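Local coordinates for protein cystathionine beta-lyases/cystathionine gamma-synthases (Corynebacterium glutamicum, PDB 5X5H) that probably catalyses the pyridoxal phosphate-dependent condensation of O-succinyl-L-homoserine with L-cysteine into L,L-cystathionine, releasing succinate, a step of methionine biosynthesis, at residues 49-52 against 53-57; 66-70 against 71-75; 181-185 against 186-190; 356-359 against 360-364; 377-380 against 381-385. One frame throughout, in Å; residues are numbered along the deposited sequence.

In the fold
From the N terminus, each contact closes only a turn of chain; the five follow in series, and none nests in or crosses another. Contact 1 leads into helix 58-70 and carries Tyr52 and Arg54 to a neighbouring subunit's cofactor. Contact 2 ends that helix and opens strand 75-79, an outer strand of the seven-stranded sheet of the cofactor-binding domain. Contact 3, after strand 175-179, touches contact 2 through Glu71, Leu70, Pro185 and Gln189. Contact 4 turns into strand 362-366 of the second, five-stranded sheet. Contact 5 lies in helix 372-384, the last helix; its centre is about 52 Å from that of contact 1.

Contact 1 (49-52 against 53-57); sequences GYEY and TRVGN. With PLP (pyridoxal-5'-phosphate), chain B.
Tyr52 and Arg54 put their polar ends on one phosphate, that of the pyridoxal phosphate held by a neighbouring subunit. Tyr52 OH donates to O1P in a very short bond of 2.5 Å, with O1P at the edge of the ring and in its plane. Arg54 NH1 gives a hydrogen to the same O1P at 2.8 Å, while Arg54 NE reaches O3P at 2.8 Å, so the guanidinium meets the phosphate with its edge. A bend at chi3 (35°) turns that edge to the anion. Over one guanidinium face lies Tyr52 CE2, 3.6 Å from Arg54 NH1, the two planes 64° apart. Arg54 NH1 also bonds Tyr107 OH of the neighbouring subunit. This sharing of the phosphate site between two chains is characteristic of the trans-sulfuration enzymes, whose active sites form at a dimer interface.

Backbone bonds close the turn that carries the pair. Tyr52 O accepts from Val55 N at 2.9 Å, above the carbonyl plane, and from Gly56 N at 3.1 Å, within it. A water joins Glu51 N to Gly56 O, and Glu51 belongs to a magnesium site with Phe38 and Gln40. Asn57, the N-cap residue of helix 58-70, turns ND2 back to Thr53 OG1 at 2.9 Å; that hydroxyl is also bonded to Ser35 O, and Asn57 OD1 takes the Thr59 N-H.

Tyr50 adds a packing contact: its ring edge faces Gly56 O, with Tyr50 CD1 3.4 Å away, and the ring meets Tyr25 of a third subunit.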
# COMPACT_ATOMS: atom_id res chain seq x y z
N GLY A 49 -6.07 11.66 21.29
CA GLY A 49 -6.07 10.32 21.79
C GLY A 49 -5.04 9.37 21.38
O GLY A 49 -5.10 8.24 21.85
N TYR A 50 -4.18 9.80 20.44
CA TYR A 50 -3.17 8.88 19.91
C TYR A 50 -1.78 9.38 20.19
O TYR A 50 -1.57 10.62 20.17
CB TYR A 50 -3.40 8.60 18.43
CG TYR A 50 -4.71 7.89 18.22
CD1 TYR A 50 -4.75 6.53 18.34
CD2 TYR A 50 -5.85 8.53 17.97
CE1 TYR A 50 -5.93 5.81 18.16
CE2 TYR A 50 -7.06 7.83 17.85
CZ TYR A 50 -7.07 6.49 17.89
OH TYR A 50 -8.24 5.72 17.74
N GLU A 51 -0.83 8.48 20.40
CA GLU A 51 0.55 8.78 20.75
C GLU A 51 1.54 7.95 19.95
O GLU A 51 2.62 8.46 19.59
CB GLU A 51 0.84 8.68 22.24
CG GLU A 51 0.54 7.38 22.92
CD GLU A 51 0.59 7.59 24.46
OE1 GLU A 51 1.38 8.42 24.92
OE2 GLU A 51 -0.24 7.10 25.17
N TYR A 52 1.33 6.61 19.84
CA TYR A 52 2.37 5.75 19.29
C TYR A 52 1.60 4.56 18.74
O TYR A 52 0.74 4.00 19.44
CB TYR A 52 3.35 5.31 20.37
CG TYR A 52 4.50 4.52 19.84
CD1 TYR A 52 5.52 5.12 19.07
CD2 TYR A 52 4.66 3.21 20.15
CE1 TYR A 52 6.57 4.33 18.58
CE2 TYR A 52 5.68 2.43 19.66
CZ TYR A 52 6.68 3.02 18.94
OH TYR A 52 7.79 2.34 18.50
N THR A 53 1.84 4.14 17.47
CA THR A 53 0.94 3.17 16.82
C THR A 53 0.86 1.83 17.52
O THR A 53 -0.20 1.25 17.53
CB THR A 53 1.36 3.14 15.36
OG1 THR A 53 0.83 4.32 14.75
CG2 THR A 53 0.83 1.89 14.59
N ARG A 54 1.93 1.35 18.15
CA ARG A 54 1.80 0.09 18.90
C ARG A 54 0.81 0.19 20.04
O ARG A 54 0.11 -0.78 20.37
CB ARG A 54 3.20 -0.29 19.45
CG ARG A 54 3.06 -1.54 20.35
CD ARG A 54 4.32 -2.22 20.73
NE ARG A 54 5.46 -1.45 20.94
CZ ARG A 54 5.74 -0.68 21.99
NH1 ARG A 54 6.82 -0.00 22.01
NH2 ARG A 54 4.88 -0.52 22.97
N VAL A 55 0.62 1.37 20.63
CA VAL A 55 -0.40 1.59 21.66
C VAL A 55 -1.77 1.94 21.16
O VAL A 55 -2.77 1.93 21.90
CB VAL A 55 0.18 2.65 22.68
CG1 VAL A 55 -0.87 3.17 23.55
CG2 VAL A 55 1.34 1.95 23.41
N GLY A 56 -1.90 2.41 19.92
CA GLY A 56 -3.16 2.75 19.28
C GLY A 56 -2.97 3.49 17.99
O GLY A 56 -2.10 4.38 17.94
N ASN A 57 -3.81 3.23 16.97
CA ASN A 57 -3.82 4.04 15.73
C ASN A 57 -5.22 4.12 15.23
O ASN A 57 -5.91 3.07 15.20
CB ASN A 57 -2.84 3.36 14.74
CG ASN A 57 -2.78 4.06 13.41
OD1 ASN A 57 -3.71 4.06 12.65
ND2 ASN A 57 -1.59 4.58 13.11
N1 PLP B . 14.03 -1.27 22.23
C2 PLP B . 14.36 -0.00 22.15
C2A PLP B . 15.77 0.35 22.50
C3 PLP B . 13.50 0.89 21.61
O3 PLP B . 13.80 2.22 21.48
C4 PLP B . 12.21 0.51 21.20
C4A PLP B . 11.28 1.51 20.64
C5 PLP B . 11.80 -0.83 21.45
C6 PLP B . 12.77 -1.67 21.95
C5A PLP B . 10.40 -1.35 21.17
O4P PLP B . 10.14 -1.47 19.73
P PLP B . 8.67 -1.27 19.16
O1P PLP B . 8.22 0.12 19.56
O2P PLP B . 8.96 -1.49 17.69
O3P PLP B . 7.79 -2.38 19.74
O HOH W 1 -1.58 5.82 20.33

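Contact 2 (66-70 against 71-75); sequences TVAAL and EGAKY
Glu71 folds its side chain back over Val67, one helical turn earlier. CB lies 3.7 Å from Val67 O, and CG stays over the same oxygen at an equal 3.7 Å because chi1 of -71° sets it beside the backbone N. A bend at chi2 (-82°) then swings the carboxylate away from the helix. There Glu71 OE2 bonds Asn180 ND2 and packs on Pro185 CG, while Glu71 OE1 lies against Pro190 CD; together with Leu191, Glu71 makes up a magnesium site.

The backbone under this side chain is a Schellman motif. Ala73 N bonds Ala68 O at 2.9 Å and Gly72 N bonds Ala69 O at 3.1 Å, with Gly72 at positive phi. Glu71 N adds a bond of 3.0 Å to Ala68 O, arriving from the face opposite to that used by Ala73 N, and a weak one to Val67 O. The apolar link that goes with such a C-cap is Ala68 CB against Ala73 CB, 4.2 Å apart.

The motif ends helix 58-70 and feeds strand 75-79, which pairs with strand 215-219; helices 10-16 and 241-251 pack against Leu70.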
# COMPACT_ATOMS: atom_id res chain seq x y z
N THR A 66 -15.63 -1.85 14.01
CA THR A 66 -16.49 -2.42 13.03
C THR A 66 -16.78 -3.87 13.44
O THR A 66 -17.92 -4.30 13.52
CB THR A 66 -15.96 -2.36 11.63
OG1 THR A 66 -15.59 -1.03 11.25
CG2 THR A 66 -17.00 -2.83 10.64
N VAL A 67 -15.75 -4.70 13.61
CA VAL A 67 -16.00 -6.09 13.99
C VAL A 67 -16.73 -6.22 15.35
O VAL A 67 -17.62 -7.08 15.49
CB VAL A 67 -14.70 -6.89 13.92
CG1 VAL A 67 -14.95 -8.38 14.38
CG2 VAL A 67 -14.10 -6.88 12.51
N ALA A 68 -16.37 -5.37 16.29
CA ALA A 68 -17.09 -5.37 17.56
C ALA A 68 -18.59 -5.17 17.26
O ALA A 68 -19.48 -5.95 17.79
CB ALA A 68 -16.55 -4.33 18.46
N ALA A 69 -18.97 -4.18 16.48
CA ALA A 69 -20.38 -3.91 16.23
C ALA A 69 -21.04 -5.09 15.61
O ALA A 69 -22.21 -5.46 15.94
CB ALA A 69 -20.56 -2.68 15.32
N LEU A 70 -20.37 -5.81 14.68
CA LEU A 70 -20.96 -6.96 13.94
C LEU A 70 -21.18 -8.14 14.88
O LEU A 70 -22.00 -8.98 14.48
CB LEU A 70 -20.05 -7.31 12.83
CG LEU A 70 -19.93 -6.25 11.70
CD1 LEU A 70 -18.92 -6.69 10.75
CD2 LEU A 70 -21.24 -5.87 11.13
N GLU A 71 -20.49 -8.20 16.01
CA GLU A 71 -20.66 -9.27 17.02
C GLU A 71 -21.57 -8.91 18.15
O GLU A 71 -21.75 -9.67 19.07
CB GLU A 71 -19.29 -9.72 17.51
CG GLU A 71 -18.50 -10.51 16.49
CD GLU A 71 -18.89 -11.99 16.42
OE1 GLU A 71 -19.99 -12.43 16.86
OE2 GLU A 71 -18.19 -12.78 15.70
N GLY A 72 -22.13 -7.69 18.10
CA GLY A 72 -22.91 -7.25 19.24
C GLY A 72 -22.09 -6.96 20.45
O GLY A 72 -22.49 -7.16 21.64
N ALA A 73 -20.83 -6.55 20.27
CA ALA A 73 -19.84 -6.31 21.27
C ALA A 73 -19.55 -4.82 21.49
O ALA A 73 -19.46 -4.10 20.45
CB ALA A 73 -18.52 -7.04 20.93
N LYS A 74 -19.32 -4.38 22.69
CA LYS A 74 -18.86 -3.01 22.92
C LYS A 74 -17.39 -2.84 22.57
O LYS A 74 -16.95 -1.78 22.12
CB LYS A 74 -19.02 -2.64 24.40
CG LYS A 74 -20.47 -2.59 24.86
CD LYS A 74 -20.58 -2.41 26.39
CE LYS A 74 -21.93 -2.92 26.89
NZ LYS A 74 -22.21 -2.29 28.20
N TYR A 75 -16.62 -3.93 22.65
CA TYR A 75 -15.12 -3.80 22.59
C TYR A 75 -14.54 -4.79 21.60
O TYR A 75 -14.96 -5.97 21.50
CB TYR A 75 -14.56 -4.08 23.94
CG TYR A 75 -15.16 -3.30 25.09
CD1 TYR A 75 -14.92 -1.92 25.16
CD2 TYR A 75 -15.96 -3.86 26.00
CE1 TYR A 75 -15.46 -1.14 26.16
CE2 TYR A 75 -16.51 -3.07 27.03
CZ TYR A 75 -16.32 -1.77 27.03
OH TYR A 75 -16.91 -0.97 28.03

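Contact 3 (181-185 against 186-190); sequences TFASP and YLQQP. With PLP (pyridoxal-5'-phosphate), chain C.
Ser184 O is gripped twice from the next turn of chain. Gln188 N bonds it at 3.2 Å, nearly along the C=O axis, and Leu187 N at 3.2 Å from above the carbonyl plane. The Ser184 hydroxyl has a donor and an acceptor of its own: Ser184 OG gives its hydrogen to Ala183 O at 2.7 Å, in plane and on a lone pair, and accepts from Tyr186 N at 3.1 Å, which makes an ST turn at the start of the short, weakly bonded helix at 184-187. Chi1 of 92°, well off a staggered value, holds the oxygen between these two partners. Ala183 O also has apolar company, with Leu187 CB packed 3.2 Å away. Gln188 O receives a CA-H...O contact from Pro185 CA at 3.6 Å.

Ala183 CB meets Gln188 CB at 3.6 Å. From there the extended Gln188 chain runs on to NE2, which bonds Asn180 OD1 and Thr151 O. Gln189 NE2 is taken by Leu70 O and its OE1 by Lys192 NZ, while Tyr186 OH bonds Asp259. Upstream, Thr181 and Phe182 line the pocket of pyridoxal phosphate, Phe182 CE1 lying 3.6 Å from the cofactor O3.

The turn thus belongs to the beta-alpha-beta unit of strand 175-179, helix 184-187 and strand 197-201. Helix 254-273 packs on Tyr186 and Leu187 through Met258, Pro185 leans on His200 of strand 197-201, and helix 162-167 lies against Gln188 and Pro190.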
# COMPACT_ATOMS: atom_id res chain seq x y z
N THR A 181 -14.32 -18.02 13.58
CA THR A 181 -13.72 -17.79 12.28
C THR A 181 -14.59 -18.33 11.17
O THR A 181 -14.83 -17.63 10.17
CB THR A 181 -12.31 -18.37 12.22
OG1 THR A 181 -11.45 -17.73 13.20
CG2 THR A 181 -11.69 -18.28 10.90
N PHE A 182 -14.94 -19.63 11.21
CA PHE A 182 -15.67 -20.28 10.09
C PHE A 182 -17.05 -19.74 9.89
O PHE A 182 -17.42 -19.48 8.71
CB PHE A 182 -15.74 -21.78 10.36
CG PHE A 182 -14.61 -22.54 9.90
CD1 PHE A 182 -13.26 -22.10 9.94
CD2 PHE A 182 -14.80 -23.88 9.50
CE1 PHE A 182 -12.23 -22.88 9.44
CE2 PHE A 182 -13.78 -24.65 9.04
CZ PHE A 182 -12.49 -24.19 8.98
N ALA A 183 -17.77 -19.42 10.97
CA ALA A 183 -19.15 -18.90 10.75
C ALA A 183 -19.16 -17.45 10.34
O ALA A 183 -19.99 -17.05 9.50
CB ALA A 183 -19.93 -18.99 12.03
N SER A 184 -18.21 -16.69 10.87
CA SER A 184 -18.16 -15.21 10.76
C SER A 184 -19.24 -14.61 11.58
O SER A 184 -20.28 -15.24 11.86
CB SER A 184 -18.16 -14.73 9.31
OG SER A 184 -19.50 -14.49 8.85
N PRO A 185 -19.14 -13.30 11.82
CA PRO A 185 -20.19 -12.66 12.54
C PRO A 185 -21.52 -12.57 11.81
O PRO A 185 -22.58 -12.41 12.40
CB PRO A 185 -19.65 -11.23 12.82
CG PRO A 185 -18.18 -11.30 12.62
CD PRO A 185 -18.01 -12.39 11.56
N TYR A 186 -21.52 -12.73 10.48
CA TYR A 186 -22.74 -12.70 9.67
C TYR A 186 -23.63 -13.90 9.94
O TYR A 186 -24.84 -13.82 9.86
CB TYR A 186 -22.38 -12.68 8.20
CG TYR A 186 -23.57 -12.56 7.28
CD1 TYR A 186 -24.42 -11.46 7.41
CD2 TYR A 186 -23.84 -13.48 6.32
CE1 TYR A 186 -25.50 -11.30 6.53
CE2 TYR A 186 -24.91 -13.35 5.48
CZ TYR A 186 -25.68 -12.23 5.56
OH TYR A 186 -26.79 -12.12 4.67
N LEU A 187 -23.01 -15.04 10.30
CA LEU A 187 -23.80 -16.30 10.52
C LEU A 187 -24.01 -16.61 11.96
O LEU A 187 -24.98 -17.35 12.29
CB LEU A 187 -23.16 -17.47 9.80
CG LEU A 187 -22.97 -17.26 8.27
CD1 LEU A 187 -22.39 -18.57 7.70
CD2 LEU A 187 -24.25 -16.88 7.59
N GLN A 188 -23.18 -16.15 12.86
CA GLN A 188 -23.28 -16.59 14.23
C GLN A 188 -22.68 -15.57 15.19
O GLN A 188 -21.66 -14.93 14.86
CB GLN A 188 -22.48 -17.88 14.39
CG GLN A 188 -22.48 -18.57 15.77
CD GLN A 188 -21.81 -19.96 15.71
OE1 GLN A 188 -22.53 -21.00 15.68
NE2 GLN A 188 -20.51 -20.02 15.61
N GLN A 189 -23.35 -15.28 16.32
CA GLN A 189 -22.92 -14.25 17.24
C GLN A 189 -22.83 -14.86 18.65
O GLN A 189 -23.76 -14.76 19.44
CB GLN A 189 -23.84 -13.02 17.17
CG GLN A 189 -23.87 -12.35 15.82
CD GLN A 189 -24.89 -11.28 15.70
OE1 GLN A 189 -26.07 -11.53 15.94
NE2 GLN A 189 -24.49 -10.10 15.21
N PRO A 190 -21.72 -15.51 18.93
CA PRO A 190 -21.60 -16.24 20.23
C PRO A 190 -21.79 -15.41 21.45
O PRO A 190 -22.20 -15.95 22.50
CB PRO A 190 -20.22 -16.87 20.18
CG PRO A 190 -19.93 -16.94 18.72
CD PRO A 190 -20.58 -15.73 18.06
N1 PLP C . -8.77 -20.50 13.99
C2 PLP C . -9.26 -21.08 12.92
C2A PLP C . -10.60 -21.73 13.06
C3 PLP C . -8.65 -20.93 11.72
O3 PLP C . -9.14 -21.49 10.56
C4 PLP C . -7.44 -20.23 11.59
C4A PLP C . -6.79 -20.10 10.28
C5 PLP C . -6.83 -19.75 12.78
C6 PLP C . -7.56 -19.91 13.94
C5A PLP C . -5.45 -19.08 12.82
O4P PLP C . -5.49 -17.74 12.23
P PLP C . -4.22 -17.16 11.49
O1P PLP C . -3.87 -18.11 10.36
O2P PLP C . -4.77 -15.81 11.08
O3P PLP C . -3.10 -17.01 12.53

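Contact 4 (356-359 against 360-364); sequences LEVP and RDLVR
Val358 and Leu362, both buried, pack across the turn with their side chains at about a right angle, Val358 CG1 meeting Leu362 CD2 at 4.1 Å. Beside them Pro359 CB approaches Leu362 CB at 4.4 Å, and Leu362 CB in turn sits 3.4 Å from Pro359 O. That oxygen closes a type I beta turn from Pro359 to Leu362: Leu362 N bonds it at 3.2 Å. A water donates to Pro359 O at 2.7 Å and to Leu362 O at 2.8 Å, so a second link runs alongside the turn bond. The turn hands the chain to strand 362-366 of the five-stranded sheet.

The outer side is looser and faces solvent, with Arg360 exposed. Arg360 touches Pro359 only through its aliphatic base, and its tip goes to Glu314 in a salt bridge; Glu357 OE2 stays 5.7 Å from Arg360 NE, too far for contact. Asp361 is an intermediate case: chi1 of 62° places its carboxylate between the backbone N and the carbonyl carbon, and OD1 settles 3.4 Å from Pro359 CB while pairing with Arg309 of strand 305-310.

Charge at this turn is therefore matched by partners beyond it, and the nearby Arg309 would probably favour the ionised form of Asp361.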
# COMPACT_ATOMS: atom_id res chain seq x y z
N LEU A 356 -6.99 -35.06 18.08
CA LEU A 356 -7.46 -34.13 16.99
C LEU A 356 -7.03 -34.59 15.60
O LEU A 356 -7.25 -33.85 14.62
CB LEU A 356 -6.89 -32.72 17.20
CG LEU A 356 -7.71 -31.95 18.20
CD1 LEU A 356 -7.55 -32.57 19.56
CD2 LEU A 356 -7.20 -30.53 18.18
N GLU A 357 -6.35 -35.74 15.48
CA GLU A 357 -5.76 -36.12 14.23
C GLU A 357 -6.86 -36.40 13.24
O GLU A 357 -7.87 -37.04 13.60
CB GLU A 357 -4.88 -37.39 14.42
CG GLU A 357 -4.34 -37.95 13.13
CD GLU A 357 -3.37 -39.15 13.22
OE1 GLU A 357 -2.69 -39.40 14.25
OE2 GLU A 357 -3.33 -39.82 12.17
N VAL A 358 -6.68 -35.95 12.01
CA VAL A 358 -7.77 -35.94 11.00
C VAL A 358 -7.64 -37.15 10.09
O VAL A 358 -6.56 -37.46 9.70
CB VAL A 358 -7.54 -34.66 10.12
CG1 VAL A 358 -8.65 -34.58 9.05
CG2 VAL A 358 -7.65 -33.44 11.01
N PRO A 359 -8.74 -37.81 9.73
CA PRO A 359 -8.70 -38.92 8.78
C PRO A 359 -7.96 -38.65 7.49
O PRO A 359 -8.12 -37.56 6.83
CB PRO A 359 -10.11 -39.26 8.47
CG PRO A 359 -10.89 -38.47 9.43
CD PRO A 359 -10.09 -37.55 10.19
N ARG A 360 -7.15 -39.56 7.03
CA ARG A 360 -6.41 -39.38 5.81
C ARG A 360 -7.21 -39.44 4.53
O ARG A 360 -6.74 -39.10 3.43
CB ARG A 360 -5.26 -40.43 5.76
CG ARG A 360 -4.23 -40.20 6.88
CD ARG A 360 -3.06 -41.16 6.60
NE ARG A 360 -3.57 -42.40 7.12
CZ ARG A 360 -3.95 -43.52 6.50
NH1 ARG A 360 -4.44 -44.49 7.29
NH2 ARG A 360 -3.93 -43.70 5.18
N ASP A 361 -8.49 -39.85 4.62
CA ASP A 361 -9.33 -39.87 3.51
C ASP A 361 -10.16 -38.55 3.31
O ASP A 361 -11.01 -38.54 2.43
CB ASP A 361 -10.35 -41.05 3.63
CG ASP A 361 -11.25 -40.99 4.74
OD1 ASP A 361 -11.43 -40.00 5.41
OD2 ASP A 361 -11.95 -42.08 5.11
N LEU A 362 -9.81 -37.54 4.11
CA LEU A 362 -10.62 -36.30 4.25
C LEU A 362 -10.00 -35.15 3.45
O LEU A 362 -8.80 -34.93 3.51
CB LEU A 362 -10.85 -35.93 5.66
CG LEU A 362 -11.83 -34.76 5.92
CD1 LEU A 362 -12.51 -34.85 7.20
CD2 LEU A 362 -11.03 -33.42 5.86
N VAL A 363 -10.85 -34.50 2.65
CA VAL A 363 -10.49 -33.24 1.93
C VAL A 363 -11.39 -32.15 2.43
O VAL A 363 -12.58 -32.34 2.64
CB VAL A 363 -10.67 -33.40 0.43
CG1 VAL A 363 -10.50 -32.06 -0.34
CG2 VAL A 363 -9.66 -34.43 -0.10
N ARG A 364 -10.76 -30.96 2.71
CA ARG A 364 -11.49 -29.79 3.19
C ARG A 364 -11.55 -28.82 2.03
O ARG A 364 -10.54 -28.53 1.36
CB ARG A 364 -10.80 -29.15 4.35
CG ARG A 364 -11.53 -27.96 4.98
CD ARG A 364 -10.69 -27.17 5.97
NE ARG A 364 -9.80 -26.31 5.23
CZ ARG A 364 -8.77 -25.70 5.78
NH1 ARG A 364 -8.57 -25.74 7.05
NH2 ARG A 364 -8.04 -24.92 5.09
O HOH W 2 -7.02 -35.35 5.63

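Contact 5 (377-380 against 381-385); sequences ADVE and QALNN
Residues 377-384 are helical, and the N-H groups of Gln381 to Asn384 each bond the carbonyl four residues back, from Gln381 N to Ala377 O at 3.0 Å through to Asn384 N to Glu380 O at 2.9 Å. At the end the ladder frays, Asn385 N making weak bonds to Gln381 O and Ala382 O.

On one side of the helix Gln381 doubles back on Asp378. Its torsions chi1 72° and chi2 82° curl the chain so that NE2 meets Asp378 OD1 at 3.0 Å, coming from above the carboxylate plane. The two groups lie side by side, planes 16° apart. The same NE2 makes a weak bond to Asp378 O at 3.2 Å and also reaches Ser323 O. Asp378 itself turns its oxygens to the backbone N-H groups of Lys325, Leu326 and Ile327, a cluster that would probably stabilise its negative charge.

Glu380 and Asn384 run alongside each other on a more exposed side, linked through a water that donates to Glu380 OE2 at 2.8 Å and accepts from Asn384 ND2 at 2.9 Å. Asn384 OD1 bonds Arg275 NH2. On the buried side Val379 CG1 lies 4.2 Å from Leu383 CD1, again with both side chains pointing the same way.

Helix 372-384 is the last of the chain and lies against two others: Val379 and Leu383 pack on Phe271 of helix 254-273, while Ala382 and Leu383 meet Phe320 of helix 313-323, and Asp378 holds the segment leading to strand 328-329.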
# COMPACT_ATOMS: atom_id res chain seq x y z
N ALA A 377 -19.06 -28.20 -12.28
CA ALA A 377 -18.36 -28.86 -13.38
C ALA A 377 -16.99 -29.30 -12.96
O ALA A 377 -16.45 -30.40 -13.32
CB ALA A 377 -18.33 -27.99 -14.61
N ASP A 378 -16.30 -28.47 -12.17
CA ASP A 378 -14.95 -28.81 -11.73
C ASP A 378 -14.94 -29.96 -10.76
O ASP A 378 -14.09 -30.91 -10.89
CB ASP A 378 -14.25 -27.59 -11.09
CG ASP A 378 -12.79 -27.76 -10.91
OD1 ASP A 378 -12.10 -28.34 -11.80
OD2 ASP A 378 -12.22 -27.23 -9.88
N VAL A 379 -15.85 -29.97 -9.79
CA VAL A 379 -16.00 -31.09 -8.87
C VAL A 379 -16.35 -32.36 -9.63
O VAL A 379 -15.77 -33.40 -9.32
CB VAL A 379 -17.03 -30.81 -7.73
CG1 VAL A 379 -17.25 -32.02 -6.85
CG2 VAL A 379 -16.57 -29.62 -6.90
N GLU A 380 -17.31 -32.30 -10.50
CA GLU A 380 -17.74 -33.50 -11.31
C GLU A 380 -16.59 -34.04 -12.10
O GLU A 380 -16.31 -35.32 -11.97
CB GLU A 380 -18.94 -33.18 -12.17
CG GLU A 380 -19.46 -34.36 -12.98
CD GLU A 380 -20.68 -33.99 -13.85
OE1 GLU A 380 -20.79 -32.81 -14.30
OE2 GLU A 380 -21.46 -34.89 -14.18
N GLN A 381 -15.83 -33.28 -12.85
CA GLN A 381 -14.70 -33.78 -13.62
C GLN A 381 -13.61 -34.35 -12.74
O GLN A 381 -13.00 -35.41 -13.03
CB GLN A 381 -14.22 -32.79 -14.67
CG GLN A 381 -13.47 -31.57 -14.05
CD GLN A 381 -12.06 -31.82 -13.72
OE1 GLN A 381 -11.41 -32.68 -14.36
NE2 GLN A 381 -11.49 -31.09 -12.73
N ALA A 382 -13.41 -33.77 -11.56
CA ALA A 382 -12.39 -34.27 -10.67
C ALA A 382 -12.79 -35.61 -10.10
O ALA A 382 -11.95 -36.55 -10.03
CB ALA A 382 -12.13 -33.29 -9.54
N LEU A 383 -14.06 -35.82 -9.77
CA LEU A 383 -14.60 -37.06 -9.24
C LEU A 383 -14.43 -38.09 -10.39
O LEU A 383 -14.11 -39.22 -10.09
CB LEU A 383 -16.03 -37.03 -8.81
CG LEU A 383 -16.30 -36.19 -7.55
CD1 LEU A 383 -17.80 -36.10 -7.38
CD2 LEU A 383 -15.62 -36.72 -6.32
N ASN A 384 -14.70 -37.70 -11.63
CA ASN A 384 -14.59 -38.66 -12.76
C ASN A 384 -13.16 -39.07 -13.04
O ASN A 384 -12.97 -40.21 -13.55
CB ASN A 384 -15.32 -38.16 -13.99
CG ASN A 384 -16.84 -38.16 -13.86
OD1 ASN A 384 -17.43 -38.79 -13.00
ND2 ASN A 384 -17.51 -37.33 -14.63
N ASN A 385 -12.17 -38.29 -12.63
CA ASN A 385 -10.71 -38.56 -12.73
C ASN A 385 -10.22 -39.58 -11.72
O ASN A 385 -9.02 -39.97 -11.73
CB ASN A 385 -9.82 -37.31 -12.65
CG ASN A 385 -8.49 -37.43 -13.43
OD1 ASN A 385 -8.43 -38.07 -14.47
ND2 ASN A 385 -7.43 -36.80 -12.92
O HOH W 3 -20.37 -37.46 -14.03